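Long-range contact in citrate lyase subunit beta-like protein (Mycobacterium tuberculosis H37Rv, PDB 6CJ4), which binds magnesium and probably acts as a lyase of the HpcH/HpaI aldolase family, as a homotrimer that may play a role in fatty acid biosynthesis: residues Leu98-Ser103 with Val119-Gly124. Residues are numbered along the deposited sequence; the frame is centred on the assembly and turned at random.
Sequences LPKAES and VETARG. With MG (magnesium ion), chain B; AAE (acetoacetic acid), chain D.
E120 meets K100 and the metal with different oxygens of one carboxylate, a clear example of a metal ligand held through both oxygens. Its OE1 binds the magnesium ion at 2.1 Å, while OE2 accepts a hydrogen bond from the backbone N of K100 at 2.8 Å through its anti lone pair. Water 1, itself a magnesium ligand, donates to OE2, closing a ring that includes the metal and the E120 carboxylate, with K100 NZ hydrogen-bonded to the water from outside it. With these bonds on both oxygens, the carboxylate has little freedom to rotate. Two aliphatic contacts crowd OE2 further, P99 CB and K100 CD, the latter 3.3 Å from it. The K100 chain bends at chi2 (81°) and then runs extended over the carboxylate, which leaves NZ in a long salt bridge of 3.9 Å to E120 OE2; its stronger partner is E44, with a further salt bridge to D45 and a hydrogen bond to D146.

A second polar centre, around T121 OG1, lies farther from the metal. T121 OG1 donates to E102 OE1 at 2.7 Å, and the two side chains meet at about a right angle. The T121 chi1 of 68° sets OG1 between the backbone N and carbonyl carbon, where it also caps the helix starting at A122 by accepting from G124 N. Water 2 donates to both T121 OG1 and A101 O and accepts from E120 N, tying the backbone N of the metal ligand itself to A101 O of the other loop. There G124 brings its CA within 3.3 Å of A101 O. At the outer end water 3 links E102 O to R123 NH1, while R123 NE is hydrogen-bonded to the backbone O of A180 of a second subunit.

D146 completes the metal site with acetoacetate and two waters. Following adjacent parallel strands 95-98 and 114-119, these loops build the magnesium and substrate site of a TIM barrel at the C-terminal ends of its strands.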
loop_
_atom_site.group_PDB
_atom_site.type_symbol
_atom_site.label_atom_id
_atom_site.label_comp_id
_atom_site.label_asym_id
_atom_site.label_seq_id
_atom_site.Cartn_x
_atom_site.Cartn_y
_atom_site.Cartn_z
ATOM N N LEU A 98 10.650 -11.316 -17.088
ATOM C CA LEU A 98 11.470 -10.113 -17.160
ATOM C C LEU A 98 11.840 -9.678 -15.754
ATOM O O LEU A 98 10.962 -9.204 -15.017
ATOM C CB LEU A 98 10.715 -8.988 -17.878
ATOM C CG LEU A 98 11.434 -7.627 -17.907
ATOM C CD1 LEU A 98 12.706 -7.678 -18.757
ATOM C CD2 LEU A 98 10.474 -6.536 -18.435
ATOM N N PRO A 99 13.099 -9.808 -15.334
ATOM C CA PRO A 99 13.487 -9.345 -13.999
ATOM C C PRO A 99 13.685 -7.836 -13.993
ATOM O O PRO A 99 13.860 -7.199 -15.037
ATOM C CB PRO A 99 14.814 -10.074 -13.753
ATOM C CG PRO A 99 15.444 -10.102 -15.147
ATOM C CD PRO A 99 14.259 -10.274 -16.113
ATOM N N LYS A 100 13.684 -7.274 -12.781
ATOM C CA LYS A 100 13.742 -5.828 -12.580
ATOM C C LYS A 100 12.790 -5.098 -13.525
ATOM O O LYS A 100 13.156 -4.075 -14.117
ATOM C CB LYS A 100 15.169 -5.305 -12.764
ATOM C CG LYS A 100 16.110 -5.625 -11.582
ATOM C CD LYS A 100 16.649 -7.041 -11.674
ATOM C CE LYS A 100 17.577 -7.359 -10.512
ATOM N NZ LYS A 100 18.217 -8.700 -10.648
ATOM N N ALA A 101 11.575 -5.620 -13.685
ATOM C CA ALA A 101 10.613 -4.994 -14.590
ATOM C C ALA A 101 10.212 -3.634 -14.032
ATOM O O ALA A 101 9.781 -3.535 -12.877
ATOM C CB ALA A 101 9.384 -5.885 -14.762
ATOM N N GLU A 102 10.361 -2.573 -14.842
ATOM C CA GLU A 102 10.210 -1.226 -14.304
ATOM C C GLU A 102 9.301 -0.310 -15.101
ATOM O O GLU A 102 9.026 0.800 -14.631
ATOM C CB GLU A 102 11.582 -0.558 -14.143
ATOM C CG GLU A 102 12.323 -1.140 -12.936
ATOM C CD GLU A 102 13.631 -0.455 -12.640
ATOM O OE1 GLU A 102 13.977 -0.364 -11.444
ATOM O OE2 GLU A 102 14.307 -0.012 -13.592
ATOM N N SER A 103 8.802 -0.737 -16.255
ATOM C CA SER A 103 7.911 0.107 -17.034
ATOM C C SER A 103 7.127 -0.765 -17.997
ATOM O O SER A 103 7.555 -1.867 -18.357
ATOM C CB SER A 103 8.690 1.169 -17.806
ATOM O OG SER A 103 9.424 0.558 -18.853
ATOM N N VAL A 119 8.603 -7.891 -10.611
ATOM C CA VAL A 119 8.787 -6.583 -9.992
ATOM C C VAL A 119 9.597 -6.768 -8.715
ATOM O O VAL A 119 9.180 -7.488 -7.804
ATOM C CB VAL A 119 7.435 -5.912 -9.696
ATOM C CG1 VAL A 119 7.644 -4.676 -8.825
ATOM C CG2 VAL A 119 6.727 -5.535 -10.990
ATOM N N GLU A 120 10.749 -6.103 -8.647
ATOM C CA GLU A 120 11.687 -6.305 -7.548
ATOM C C GLU A 120 12.545 -5.063 -7.345
ATOM O O GLU A 120 13.693 -5.166 -6.902
ATOM C CB GLU A 120 12.566 -7.550 -7.808
ATOM C CG GLU A 120 13.204 -7.576 -9.198
ATOM C CD GLU A 120 13.949 -8.873 -9.503
ATOM O OE1 GLU A 120 14.186 -9.671 -8.566
ATOM O OE2 GLU A 120 14.304 -9.091 -10.688
ATOM N N THR A 121 12.010 -3.891 -7.699
ATOM C CA THR A 121 12.649 -2.603 -7.467
ATOM C C THR A 121 11.555 -1.608 -7.112
ATOM O O THR A 121 10.376 -1.842 -7.393
ATOM C CB THR A 121 13.417 -2.085 -8.701
ATOM O OG1 THR A 121 12.479 -1.743 -9.737
ATOM C CG2 THR A 121 14.400 -3.123 -9.236
ATOM N N ALA A 122 11.958 -0.486 -6.505
ATOM C CA ALA A 122 10.981 0.533 -6.125
ATOM C C ALA A 122 10.257 1.092 -7.345
ATOM O O ALA A 122 9.038 1.306 -7.308
ATOM C CB ALA A 122 11.663 1.655 -5.339
ATOM N N ARG A 123 10.986 1.341 -8.437
ATOM C CA ARG A 123 10.330 1.863 -9.633
ATOM C C ARG A 123 9.292 0.877 -10.165
ATOM O O ARG A 123 8.194 1.277 -10.570
ATOM C CB ARG A 123 11.368 2.198 -10.702
ATOM C CG ARG A 123 10.740 2.677 -12.001
ATOM C CD ARG A 123 10.102 4.022 -11.801
ATOM N NE ARG A 123 11.132 5.047 -11.672
ATOM C CZ ARG A 123 11.554 5.813 -12.672
ATOM N NH1 ARG A 123 11.023 5.683 -13.882
ATOM N NH2 ARG A 123 12.506 6.714 -12.457
ATOM N N GLY A 124 9.613 -0.417 -10.163
ATOM C CA GLY A 124 8.632 -1.403 -10.598
ATOM C C GLY A 124 7.399 -1.422 -9.712
ATOM O O GLY A 124 6.277 -1.582 -10.195
HETATM MG MG MG B . 15.816 -10.965 -8.212
HETATM O O1 AAE D . 15.309 -10.949 -6.136
HETATM C C2 AAE D . 14.667 -11.811 -5.483
HETATM O O3 AAE D . 14.087 -11.492 -4.405
HETATM C C4 AAE D . 14.574 -13.222 -5.970
HETATM C C5 AAE D . 14.183 -13.444 -7.398
HETATM O O8 AAE D . 14.596 -12.681 -8.266
HETATM C C9 AAE D . 13.324 -14.611 -7.744
HETATM O O HOH W 1 15.997 -10.971 -10.324
HETATM O O HOH W 2 11.319 -4.129 -10.757
HETATM O O HOH W 3 9.210 3.506 -15.034
HETATM O O HOH W 4 17.517 -12.183 -8.007
#